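Side-chain contacts in glycoside hydrolase YxiA (Bacillus licheniformis, PDB 3LV4), which probably hydrolyses O-glycosidic bonds in L-arabinan, as a calcium-binding family 43 glycoside hydrolase similar to arabinan endo-1,5-alpha-L-arabinosidases: residues T38-W43 against V320-L325; L223-G228 against R314-E319; G276-S279 against G285-S288; L359-K364 against K403-T408. All coordinates share one frame; numbering follows the deposited sequence.

Interaction 1 (T38-W43 against V320-L325); sequences TDLMNW and VRVHQL
Leu40 meets Val322 chiefly through its backbone: the carbonyl oxygen Leu40 O rests 3.7 Å from Val322 CG2, while the nearest side-chain approach, Leu40 CB to Val322 CG1, is 4.3 Å. Leu40 has positive phi (66°), the middle of a tight loop. Val322 supplies the strand's side of the contact, its CB directed at the loop. Having CG1 anti to the backbone N (chi1 180°), Val322 carries CG2 anti to its carbonyl carbon, and this second methyl serves both neighbours. It lies 4.0 Å from Trp43 CZ2, at the edge of the indole and near the ring plane, so the methyl touches the rim and does not stack on a face. The two side chains run roughly at right angles.

The loop's shape is set by Asp39. Asp39 OD1 takes two backbone N-H groups, from Met41 N (2.8 Å; residue 41 is selenomethionine), well above the carboxylate plane, and from Asn42 N (2.7 Å), nearly straight at 179°. This is an Asx turn extended to the third residue. Asp39 OD2 accepts Asn42 ND2 at 2.8 Å through its syn lone pair. Tyr304 and Tyr25 pack on Leu40. All three touching residues are buried, and the contact joins the loop between strands 33-37 and 44-47 of one sheet to strand 319-327 of another, the packing of first blade against last expected in the five-bladed beta-propeller of family 43.

Interaction 2 (L223-G228 against R314-E319); sequences LAADGG and RGEEHE
Two loops near the predicted catalytic carboxylates meet here: the side chain of Ala224 is about 9 Å from that of Glu201, the predicted proton donor, and the side chain of Glu316 is about 10 Å from that of Asp15, the predicted proton acceptor. One hydrogen bond joins them, from Ala225 N to Glu316 OE2 at 2.8 Å, with an N-H...O angle of 162°. The oxygen uses its syn lone pair, on the side of the other carboxylate oxygen. Glu316 reaches this donor by bending: CG stands anti to the carbonyl carbon, and chi2 of -71° folds the chain so that the carboxylate lies against the two alanines. Ala225 CB sits 3.4 Å from Glu316 OE2, and Ala224 CB lies 3.9 Å from Glu316 OE1.

Each segment contains a beta turn. Ala224 to Gly227 form a type I turn, and Glu316 binds the N-H of its second residue; Arg314 to Glu317 form a type II' turn, with Gly315 at positive phi. In the family 43 beta-propeller each loop joins adjacent antiparallel strands within its own sheet, 213-220 to 230-236 in one and 303-310 to 319-327 in another. Glu316 OE1 is paired with Arg310 NE, a charge that would hold the carboxylate in place and probably favour its ionised form.

Across the ends of the type II' turn, Arg314 grips Glu317 side-on, NE and NH2 both directed at OE1. The Arg314 NE to Glu317 OE1 distance is 2.9 Å. Arg314 NH2 also reaches Glu319 OE2 at 3.2 Å, approaching from above that carboxylate plane while the oxygen stays in the plane of the guanidinium.

Interaction 3 (G276-S279 against G285-S288); sequences GNFS and GYVS
Residues 277-279 and 285-288 run antiparallel, their end-to-end directions 174° apart, and Phe278 and Tyr286 form a hydrogen-bonded pair. Phe278 N donates to Tyr286 O at 3.1 Å and Tyr286 N to Phe278 O at 3.0 Å, each donor lying in the carbonyl plane of its acceptor. Next to the bridge, Gly285 CA comes to 3.2 Å from Phe278 O, a CA-H...O approach made at a glycine with positive phi.

Both side chains of the pair rise on the same face of the sheet, side by side. Phe278 CG lies between the backbone N and the carbonyl carbon (chi1 71°), which swings its ring across the strand: one face covers Tyr286 N, while the edge carrying CE2 and CZ is turned to one face of the tyrosine ring. The result is an offset edge-to-face pair, planes at 61°, with Phe278 CE2 3.4 Å from Tyr286 CD2.

At the other end, Asn277 bonds through its side chain where the backbone pairing ends. Its OD1 accepts Ser288 N at 2.7 Å, the donor standing well above the amide's carbonyl plane. Asn277 ND2 donates to a water at 2.9 Å, and that water in turn donates to Ser288 OG, which is also hydrogen-bonded to Ala224 O. An asparagine side chain thus spans the point where the chain turns a corner at 287-288. The arrangement is a short antiparallel bridge between strand 272-280 and the beginning of strand 285-296, consistent with the passage from one blade to the next in a beta-propeller.

Interaction 4 (L359-K364 against K403-T408); sequences LVRHGK and KIDGKT
Arg361 reaches across to Asp405 at the surface of the C-terminal lipocalin-like domain, joining strand 355-363 to the type I' turn of a beta hairpin, Ile404 to Lys407. The apolar side of the contact is buried but not tight: the side chains of Leu359 and Ile404 come no nearer than 4.8 Å to the opposite segment, although both are directed at it and each gives up some surface to it. Both Arg361 and Ile404 also touch Val388.

The close approach occurs on the exposed side. There a salt bridge forms between Arg361 NH1 and Asp405 OD2, 3.1 Å long with an N-H...O angle of 154°. It is single-pronged, since Asp405 OD1 stays 3.8 Å from Arg361 NH1. The oxygen uses its syn lone pair, and the guanidinium and carboxylate are nearly coplanar, 7° apart. Two features bring the groups together. Asp405 holds the second position of the turn, where phi is positive, and its CB is directed at the strand; the arginine chain bends at chi3, -81°, which also brings Arg361 CD, the last methylene, 3.4 Å from Asp405 OD2.

In the fold
Interaction 3 is the hub. Tyr286 OH meets His323 NE2 of interaction 1 at 2.7 Å, within the sheet their strands share, and Ser288 OG meets Ala224 O of interaction 2, also at 2.7 Å. Toward the C-terminal domain, Phe278 CB packs on Val360 CG1 at 3.8 Å, tying interaction 3 to the strand of interaction 4. A bound calcium ion marks the same interface: its protein ligands Asn281, Glu358 and Glu375 come from both parts, and it lies about 10 Å from the side chain of Ser279. Interaction 2 is near the predicted catalytic residues; interaction 4, its centre about 25 Å from that of interaction 2, is a surface contact of the C-terminal domain, with the side chain of Arg361 about 13 Å from a bound calcium ion.

Interaction 1 (T38-W43 against V320-L325)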
loop_
_atom_site.group_PDB
_atom_site.type_symbol
_atom_site.label_atom_id
_atom_site.label_comp_id
_atom_site.label_asym_id
_atom_site.label_seq_id
_atom_site.Cartn_x
_atom_site.Cartn_y
_atom_site.Cartn_z
ATOM N N THR A 38 15.072 13.216 -2.289
ATOM C CA THR A 38 16.252 12.402 -2.038
ATOM C C THR A 38 16.234 11.793 -0.639
ATOM O O THR A 38 17.045 10.916 -0.336
ATOM C CB THR A 38 17.550 13.202 -2.199
ATOM O OG1 THR A 38 17.494 14.365 -1.368
ATOM C CG2 THR A 38 17.762 13.609 -3.655
ATOM N N ASP A 39 15.319 12.250 0.214
ATOM C CA ASP A 39 15.331 11.821 1.614
ATOM C C ASP A 39 14.029 11.190 2.108
ATOM O O ASP A 39 13.938 10.810 3.269
ATOM C CB ASP A 39 15.732 12.983 2.533
ATOM C CG ASP A 39 14.759 14.151 2.464
ATOM O OD1 ASP A 39 13.728 14.044 1.766
ATOM O OD2 ASP A 39 15.031 15.184 3.108
ATOM N N LEU A 40 13.034 11.089 1.228
ATOM C CA LEU A 40 11.712 10.563 1.585
ATOM C C LEU A 40 10.965 11.460 2.576
ATOM O O LEU A 40 9.956 11.050 3.152
ATOM C CB LEU A 40 11.810 9.130 2.139
ATOM C CG LEU A 40 12.291 8.058 1.154
ATOM C CD1 LEU A 40 12.417 6.701 1.849
ATOM C CD2 LEU A 40 11.378 7.949 -0.070
HETATM N N MSE A 41 11.454 12.685 2.763
HETATM C CA MSE A 41 10.835 13.621 3.698
HETATM C C MSE A 41 10.505 14.940 3.027
HETATM O O MSE A 41 9.457 15.531 3.278
HETATM C CB MSE A 41 11.761 13.877 4.887
HETATM C CG MSE A 41 12.128 12.623 5.646
HETATM SE SE MSE A 41 13.639 12.968 6.816
HETATM C CE MSE A 41 12.807 14.293 7.988
ATOM N N ASN A 42 11.413 15.412 2.184
ATOM C CA ASN A 42 11.191 16.663 1.481
ATOM C C ASN A 42 10.926 16.430 0.011
ATOM O O ASN A 42 11.852 16.272 -0.789
ATOM C CB ASN A 42 12.358 17.614 1.711
ATOM C CG ASN A 42 12.478 18.007 3.166
ATOM O OD1 ASN A 42 11.804 18.932 3.631
ATOM N ND2 ASN A 42 13.312 17.283 3.909
ATOM N N TRP A 43 9.644 16.388 -0.331
ATOM C CA TRP A 43 9.224 16.101 -1.698
ATOM C C TRP A 43 9.032 17.373 -2.502
ATOM O O TRP A 43 8.665 18.419 -1.960
ATOM C CB TRP A 43 7.922 15.293 -1.709
ATOM C CG TRP A 43 8.051 13.933 -1.081
ATOM C CD1 TRP A 43 7.883 13.623 0.237
ATOM C CD2 TRP A 43 8.371 12.698 -1.748
ATOM N NE1 TRP A 43 8.079 12.274 0.433
ATOM C CE2 TRP A 43 8.379 11.686 -0.768
ATOM C CE3 TRP A 43 8.653 12.357 -3.075
ATOM C CZ2 TRP A 43 8.664 10.352 -1.069
ATOM C CZ3 TRP A 43 8.928 11.026 -3.378
ATOM C CH2 TRP A 43 8.936 10.040 -2.375
ATOM N N VAL A 320 1.099 12.628 0.431
ATOM C CA VAL A 320 1.926 11.439 0.496
ATOM C C VAL A 320 2.527 11.323 1.888
ATOM O O VAL A 320 2.954 12.324 2.473
ATOM C CB VAL A 320 3.083 11.515 -0.526
ATOM C CG1 VAL A 320 4.038 10.343 -0.336
ATOM C CG2 VAL A 320 2.534 11.547 -1.954
ATOM N N ARG A 321 2.533 10.105 2.428
ATOM C CA ARG A 321 3.219 9.833 3.684
ATOM C C ARG A 321 4.138 8.638 3.498
ATOM O O ARG A 321 3.879 7.757 2.672
ATOM C CB ARG A 321 2.222 9.572 4.826
ATOM C CG ARG A 321 1.512 10.826 5.359
ATOM C CD ARG A 321 2.511 11.795 6.011
ATOM N NE ARG A 321 1.879 12.958 6.643
ATOM C CZ ARG A 321 1.528 14.071 5.995
ATOM N NH1 ARG A 321 1.721 14.178 4.679
ATOM N NH2 ARG A 321 0.974 15.076 6.656
ATOM N N VAL A 322 5.218 8.626 4.263
ATOM C CA VAL A 322 6.178 7.536 4.247
ATOM C C VAL A 322 6.392 7.071 5.676
ATOM O O VAL A 322 6.743 7.882 6.533
ATOM C CB VAL A 322 7.537 8.002 3.668
ATOM C CG1 VAL A 322 8.551 6.853 3.662
ATOM C CG2 VAL A 322 7.347 8.555 2.259
ATOM N N HIS A 323 6.166 5.779 5.937
ATOM C CA HIS A 323 6.476 5.187 7.247
ATOM C C HIS A 323 7.442 4.031 7.094
ATOM O O HIS A 323 7.288 3.200 6.198
ATOM C CB HIS A 323 5.215 4.670 7.962
ATOM C CG HIS A 323 4.308 5.753 8.465
ATOM N ND1 HIS A 323 3.757 5.735 9.728
ATOM C CD2 HIS A 323 3.858 6.884 7.868
ATOM C CE1 HIS A 323 2.997 6.809 9.888
ATOM N NE2 HIS A 323 3.041 7.519 8.778
ATOM N N GLN A 324 8.425 3.964 7.985
ATOM C CA GLN A 324 9.331 2.834 8.007
ATOM C C GLN A 324 8.574 1.547 8.326
ATOM O O GLN A 324 7.666 1.543 9.162
ATOM C CB GLN A 324 10.450 3.073 9.024
ATOM C CG GLN A 324 11.517 2.021 8.999
ATOM C CD GLN A 324 12.813 2.466 9.656
ATOM O OE1 GLN A 324 12.906 3.548 10.264
ATOM N NE2 GLN A 324 13.820 1.634 9.540
ATOM N N LEU A 325 8.936 0.465 7.640
ATOM C CA LEU A 325 8.411 -0.866 7.939
ATOM C C LEU A 325 9.436 -1.658 8.729
ATOM O O LEU A 325 10.610 -1.726 8.348
ATOM C CB LEU A 325 8.084 -1.624 6.645
ATOM C CG LEU A 325 6.866 -1.173 5.837
ATOM C CD1 LEU A 325 6.916 -1.746 4.412
ATOM C CD2 LEU A 325 5.574 -1.579 6.541
#

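Interaction 2 (L223-G228 against R314-E319)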
loop_
_atom_site.group_PDB
_atom_site.type_symbol
_atom_site.label_atom_id
_atom_site.label_comp_id
_atom_site.label_asym_id
_atom_site.label_seq_id
_atom_site.Cartn_x
_atom_site.Cartn_y
_atom_site.Cartn_z
ATOM N N LEU A 223 -11.599 4.461 -0.964
ATOM C CA LEU A 223 -10.584 5.502 -0.825
ATOM C C LEU A 223 -11.066 6.795 -0.154
ATOM O O LEU A 223 -10.266 7.502 0.471
ATOM C CB LEU A 223 -9.961 5.825 -2.186
ATOM C CG LEU A 223 -10.879 6.499 -3.205
ATOM C CD1 LEU A 223 -10.814 8.029 -3.094
ATOM C CD2 LEU A 223 -10.487 6.056 -4.597
ATOM N N ALA A 224 -12.349 7.126 -0.298
ATOM C CA ALA A 224 -12.853 8.397 0.244
ATOM C C ALA A 224 -12.812 8.398 1.773
ATOM O O ALA A 224 -12.629 7.352 2.395
ATOM C CB ALA A 224 -14.270 8.681 -0.250
ATOM N N ALA A 225 -12.989 9.569 2.381
ATOM C CA ALA A 225 -12.919 9.667 3.834
ATOM C C ALA A 225 -13.991 8.845 4.544
ATOM O O ALA A 225 -13.843 8.539 5.722
ATOM C CB ALA A 225 -12.984 11.126 4.285
ATOM N N ASP A 226 -15.063 8.495 3.835
ATOM C CA ASP A 226 -16.121 7.672 4.419
ATOM C C ASP A 226 -15.990 6.200 4.028
ATOM O O ASP A 226 -16.915 5.410 4.260
ATOM C CB ASP A 226 -17.507 8.184 4.010
ATOM C CG ASP A 226 -17.762 8.066 2.518
ATOM O OD1 ASP A 226 -16.852 7.619 1.788
ATOM O OD2 ASP A 226 -18.881 8.429 2.070
ATOM N N GLY A 227 -14.851 5.833 3.438
ATOM C CA GLY A 227 -14.695 4.514 2.848
ATOM C C GLY A 227 -13.997 3.447 3.691
ATOM O O GLY A 227 -14.037 2.265 3.357
ATOM N N GLY A 228 -13.346 3.848 4.778
ATOM C CA GLY A 228 -12.650 2.884 5.616
ATOM C C GLY A 228 -11.442 2.250 4.936
ATOM O O GLY A 228 -11.104 1.096 5.212
ATOM N N ARG A 314 -10.183 17.430 7.498
ATOM C CA ARG A 314 -9.668 18.114 6.306
ATOM C C ARG A 314 -10.355 17.688 5.001
ATOM O O ARG A 314 -9.840 17.926 3.911
ATOM C CB ARG A 314 -8.144 17.950 6.208
ATOM C CG ARG A 314 -7.395 18.785 7.244
ATOM C CD ARG A 314 -5.880 18.584 7.198
ATOM N NE ARG A 314 -5.300 18.815 5.876
ATOM C CZ ARG A 314 -4.017 18.612 5.578
ATOM N NH1 ARG A 314 -3.177 18.170 6.513
ATOM N NH2 ARG A 314 -3.569 18.850 4.349
ATOM N N GLY A 315 -11.525 17.071 5.114
ATOM C CA GLY A 315 -12.282 16.665 3.940
ATOM C C GLY A 315 -11.554 15.649 3.081
ATOM O O GLY A 315 -11.074 14.631 3.583
ATOM N N GLU A 316 -11.467 15.925 1.783
ATOM C CA GLU A 316 -10.839 14.988 0.857
ATOM C C GLU A 316 -9.394 15.352 0.526
ATOM O O GLU A 316 -8.795 14.751 -0.364
ATOM C CB GLU A 316 -11.667 14.848 -0.426
ATOM C CG GLU A 316 -12.958 14.048 -0.248
ATOM C CD GLU A 316 -12.705 12.562 -0.047
ATOM O OE1 GLU A 316 -12.224 11.904 -0.996
ATOM O OE2 GLU A 316 -13.001 12.043 1.045
ATOM N N GLU A 317 -8.833 16.330 1.236
ATOM C CA GLU A 317 -7.415 16.666 1.054
ATOM C C GLU A 317 -6.539 15.456 1.357
ATOM O O GLU A 317 -6.764 14.745 2.342
ATOM C CB GLU A 317 -6.997 17.820 1.968
ATOM C CG GLU A 317 -7.686 19.138 1.668
ATOM C CD GLU A 317 -7.339 20.228 2.671
ATOM O OE1 GLU A 317 -6.364 20.060 3.446
ATOM O OE2 GLU A 317 -8.054 21.256 2.682
ATOM N N HIS A 318 -5.534 15.225 0.520
ATOM C CA HIS A 318 -4.624 14.107 0.735
ATOM C C HIS A 318 -3.187 14.510 0.423
ATOM O O HIS A 318 -2.937 15.433 -0.369
ATOM C CB HIS A 318 -5.051 12.890 -0.090
ATOM C CG HIS A 318 -5.097 13.148 -1.563
ATOM N ND1 HIS A 318 -4.016 12.930 -2.389
ATOM C CD2 HIS A 318 -6.091 13.620 -2.355
ATOM C CE1 HIS A 318 -4.343 13.251 -3.632
ATOM N NE2 HIS A 318 -5.595 13.674 -3.636
ATOM N N GLU A 319 -2.250 13.827 1.073
ATOM C CA GLU A 319 -0.824 14.024 0.852
ATOM C C GLU A 319 -0.134 12.670 0.917
ATOM O O GLU A 319 -0.704 11.691 1.407
ATOM C CB GLU A 319 -0.225 14.941 1.923
ATOM C CG GLU A 319 -0.798 16.351 1.929
ATOM C CD GLU A 319 -0.271 17.189 3.078
ATOM O OE1 GLU A 319 0.506 16.668 3.892
ATOM O OE2 GLU A 319 -0.631 18.375 3.172
#

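Interaction 3 (G276-S279 against G285-S288)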
loop_
_atom_site.group_PDB
_atom_site.type_symbol
_atom_site.label_atom_id
_atom_site.label_comp_id
_atom_site.label_asym_id
_atom_site.label_seq_id
_atom_site.Cartn_x
_atom_site.Cartn_y
_atom_site.Cartn_z
ATOM N N GLY A 276 -5.501 1.530 10.061
ATOM C CA GLY A 276 -6.757 2.178 9.713
ATOM C C GLY A 276 -6.762 3.641 10.143
ATOM O O GLY A 276 -5.699 4.233 10.346
ATOM N N ASN A 277 -7.949 4.222 10.292
ATOM C CA ASN A 277 -8.087 5.625 10.686
ATOM C C ASN A 277 -7.770 5.781 12.171
ATOM O O ASN A 277 -8.235 4.986 12.991
ATOM C CB ASN A 277 -9.518 6.114 10.472
ATOM C CG ASN A 277 -9.993 6.012 9.027
ATOM O OD1 ASN A 277 -9.248 5.629 8.126
ATOM N ND2 ASN A 277 -11.258 6.368 8.809
ATOM N N PHE A 278 -7.003 6.807 12.532
ATOM C CA PHE A 278 -6.583 6.950 13.922
ATOM C C PHE A 278 -6.173 8.377 14.228
ATOM O O PHE A 278 -5.897 9.167 13.324
ATOM C CB PHE A 278 -5.377 6.059 14.200
ATOM C CG PHE A 278 -4.121 6.551 13.548
ATOM C CD1 PHE A 278 -3.288 7.435 14.212
ATOM C CD2 PHE A 278 -3.790 6.160 12.254
ATOM C CE1 PHE A 278 -2.138 7.917 13.598
ATOM C CE2 PHE A 278 -2.632 6.634 11.640
ATOM C CZ PHE A 278 -1.813 7.513 12.312
ATOM N N SER A 279 -6.101 8.689 15.515
ATOM C CA SER A 279 -5.589 9.973 15.962
ATOM C C SER A 279 -4.967 9.788 17.339
ATOM O O SER A 279 -5.643 9.363 18.280
ATOM C CB SER A 279 -6.706 11.011 16.008
ATOM O OG SER A 279 -6.178 12.287 16.324
ATOM N N GLY A 285 -3.686 13.056 12.821
ATOM C CA GLY A 285 -4.115 11.688 12.559
ATOM C C GLY A 285 -4.324 11.428 11.075
ATOM O O GLY A 285 -4.113 12.331 10.260
ATOM N N TYR A 286 -4.725 10.200 10.728
ATOM C CA TYR A 286 -4.972 9.814 9.333
ATOM C C TYR A 286 -6.396 9.300 9.130
ATOM O O TYR A 286 -6.963 8.643 10.010
ATOM C CB TYR A 286 -4.032 8.682 8.866
ATOM C CG TYR A 286 -2.552 8.994 8.786
ATOM C CD1 TYR A 286 -2.075 10.298 8.867
ATOM C CD2 TYR A 286 -1.631 7.963 8.621
ATOM C CE1 TYR A 286 -0.703 10.560 8.789
ATOM C CE2 TYR A 286 -0.275 8.206 8.537
ATOM C CZ TYR A 286 0.186 9.503 8.628
ATOM O OH TYR A 286 1.540 9.725 8.556
ATOM N N VAL A 287 -6.944 9.575 7.947
ATOM C CA VAL A 287 -8.231 9.046 7.514
ATOM C C VAL A 287 -8.026 8.377 6.158
ATOM O O VAL A 287 -7.409 8.958 5.264
ATOM C CB VAL A 287 -9.294 10.177 7.383
ATOM C CG1 VAL A 287 -10.575 9.660 6.735
ATOM C CG2 VAL A 287 -9.601 10.772 8.744
ATOM N N SER A 288 -8.536 7.155 6.014
ATOM C CA SER A 288 -8.342 6.364 4.796
ATOM C C SER A 288 -6.908 6.340 4.249
ATOM O O SER A 288 -6.688 6.581 3.063
ATOM C CB SER A 288 -9.319 6.802 3.700
ATOM O OG SER A 288 -10.655 6.435 4.037
HETATM O O HOH W 1 -12.319 6.252 6.143
#

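Interaction 4 (L359-K364 against K403-T408)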
loop_
_atom_site.group_PDB
_atom_site.type_symbol
_atom_site.label_atom_id
_atom_site.label_comp_id
_atom_site.label_asym_id
_atom_site.label_seq_id
_atom_site.Cartn_x
_atom_site.Cartn_y
_atom_site.Cartn_z
ATOM N N LEU A 359 -2.163 4.293 23.074
ATOM C CA LEU A 359 -2.356 3.037 22.354
ATOM C C LEU A 359 -3.428 3.188 21.298
ATOM O O LEU A 359 -4.537 3.640 21.599
ATOM C CB LEU A 359 -2.796 1.935 23.320
ATOM C CG LEU A 359 -3.141 0.570 22.710
ATOM C CD1 LEU A 359 -1.902 -0.141 22.171
ATOM C CD2 LEU A 359 -3.850 -0.315 23.731
ATOM N N VAL A 360 -3.106 2.795 20.067
ATOM C CA VAL A 360 -4.113 2.703 19.012
ATOM C C VAL A 360 -4.307 1.236 18.670
ATOM O O VAL A 360 -3.342 0.523 18.411
ATOM C CB VAL A 360 -3.703 3.455 17.720
ATOM C CG1 VAL A 360 -4.712 3.174 16.608
ATOM C CG2 VAL A 360 -3.598 4.953 17.984
ATOM N N ARG A 361 -5.556 0.784 18.706
ATOM C CA ARG A 361 -5.899 -0.572 18.304
ATOM C C ARG A 361 -6.655 -0.481 16.987
ATOM O O ARG A 361 -7.822 -0.071 16.950
ATOM C CB ARG A 361 -6.736 -1.257 19.387
ATOM C CG ARG A 361 -5.911 -1.717 20.598
ATOM C CD ARG A 361 -6.805 -2.204 21.733
ATOM N NE ARG A 361 -7.304 -1.062 22.482
ATOM C CZ ARG A 361 -8.236 -1.115 23.427
ATOM N NH1 ARG A 361 -8.806 -2.272 23.751
ATOM N NH2 ARG A 361 -8.604 0.004 24.041
ATOM N N HIS A 362 -5.979 -0.835 15.898
ATOM C CA HIS A 362 -6.557 -0.656 14.560
ATOM C C HIS A 362 -7.671 -1.648 14.244
ATOM O O HIS A 362 -8.501 -1.391 13.374
ATOM C CB HIS A 362 -5.468 -0.710 13.488
ATOM C CG HIS A 362 -4.478 0.413 13.573
ATOM N ND1 HIS A 362 -4.724 1.670 13.056
ATOM C CD2 HIS A 362 -3.234 0.462 14.107
ATOM C CE1 HIS A 362 -3.671 2.440 13.262
ATOM N NE2 HIS A 362 -2.755 1.734 13.906
ATOM N N GLY A 363 -7.690 -2.778 14.947
ATOM C CA GLY A 363 -8.732 -3.774 14.741
ATOM C C GLY A 363 -8.619 -4.495 13.408
ATOM O O GLY A 363 -7.589 -4.433 12.735
ATOM N N LYS A 364 -9.674 -5.201 13.021
ATOM C CA LYS A 364 -9.625 -5.980 11.780
ATOM C C LYS A 364 -10.797 -5.689 10.846
ATOM O O LYS A 364 -10.966 -6.362 9.826
ATOM C CB LYS A 364 -9.505 -7.489 12.069
ATOM C CG LYS A 364 -8.141 -8.077 11.699
ATOM C CD LYS A 364 -7.958 -8.188 10.184
ATOM C CE LYS A 364 -8.578 -9.466 9.606
ATOM N NZ LYS A 364 -7.704 -10.687 9.765
ATOM N N LYS A 403 0.263 -9.150 25.475
ATOM C CA LYS A 403 -0.961 -9.930 25.547
ATOM C C LYS A 403 -2.094 -9.033 25.994
ATOM O O LYS A 403 -2.118 -8.566 27.133
ATOM C CB LYS A 403 -0.801 -11.123 26.484
ATOM C CG LYS A 403 0.147 -12.183 25.953
ATOM C CD LYS A 403 0.010 -13.472 26.759
ATOM C CE LYS A 403 0.782 -14.620 26.120
ATOM N NZ LYS A 403 2.242 -14.394 26.226
ATOM N N ILE A 404 -3.019 -8.789 25.071
ATOM C CA ILE A 404 -4.130 -7.869 25.271
ATOM C C ILE A 404 -5.343 -8.450 24.574
ATOM O O ILE A 404 -5.205 -9.074 23.523
ATOM C CB ILE A 404 -3.841 -6.512 24.588
ATOM C CG1 ILE A 404 -2.590 -5.865 25.175
ATOM C CG2 ILE A 404 -5.033 -5.588 24.700
ATOM C CD1 ILE A 404 -2.021 -4.747 24.290
ATOM N N ASP A 405 -6.526 -8.246 25.153
ATOM C CA ASP A 405 -7.786 -8.522 24.459
ATOM C C ASP A 405 -7.862 -9.967 23.962
ATOM O O ASP A 405 -8.428 -10.238 22.893
ATOM C CB ASP A 405 -7.993 -7.531 23.291
ATOM C CG ASP A 405 -8.276 -6.091 23.766
ATOM O OD1 ASP A 405 -9.070 -5.915 24.718
ATOM O OD2 ASP A 405 -7.722 -5.126 23.178
ATOM N N GLY A 406 -7.293 -10.887 24.743
ATOM C CA GLY A 406 -7.330 -12.306 24.431
ATOM C C GLY A 406 -6.381 -12.754 23.333
ATOM O O GLY A 406 -6.432 -13.902 22.890
ATOM N N LYS A 407 -5.509 -11.850 22.898
ATOM C CA LYS A 407 -4.608 -12.132 21.786
ATOM C C LYS A 407 -3.150 -11.871 22.154
ATOM O O LYS A 407 -2.864 -11.211 23.155
ATOM C CB LYS A 407 -5.014 -11.316 20.556
ATOM C CG LYS A 407 -6.293 -11.830 19.916
ATOM C CD LYS A 407 -6.766 -10.943 18.794
ATOM C CE LYS A 407 -7.330 -9.652 19.346
ATOM N NZ LYS A 407 -7.919 -8.836 18.261
ATOM N N THR A 408 -2.242 -12.419 21.353
ATOM C CA THR A 408 -0.813 -12.197 21.534
ATOM C C THR A 408 -0.284 -11.400 20.353
ATOM O O THR A 408 -0.574 -11.724 19.205
ATOM C CB THR A 408 -0.039 -13.523 21.626
ATOM O OG1 THR A 408 -0.502 -14.267 22.761
ATOM C CG2 THR A 408 1.454 -13.254 21.781
#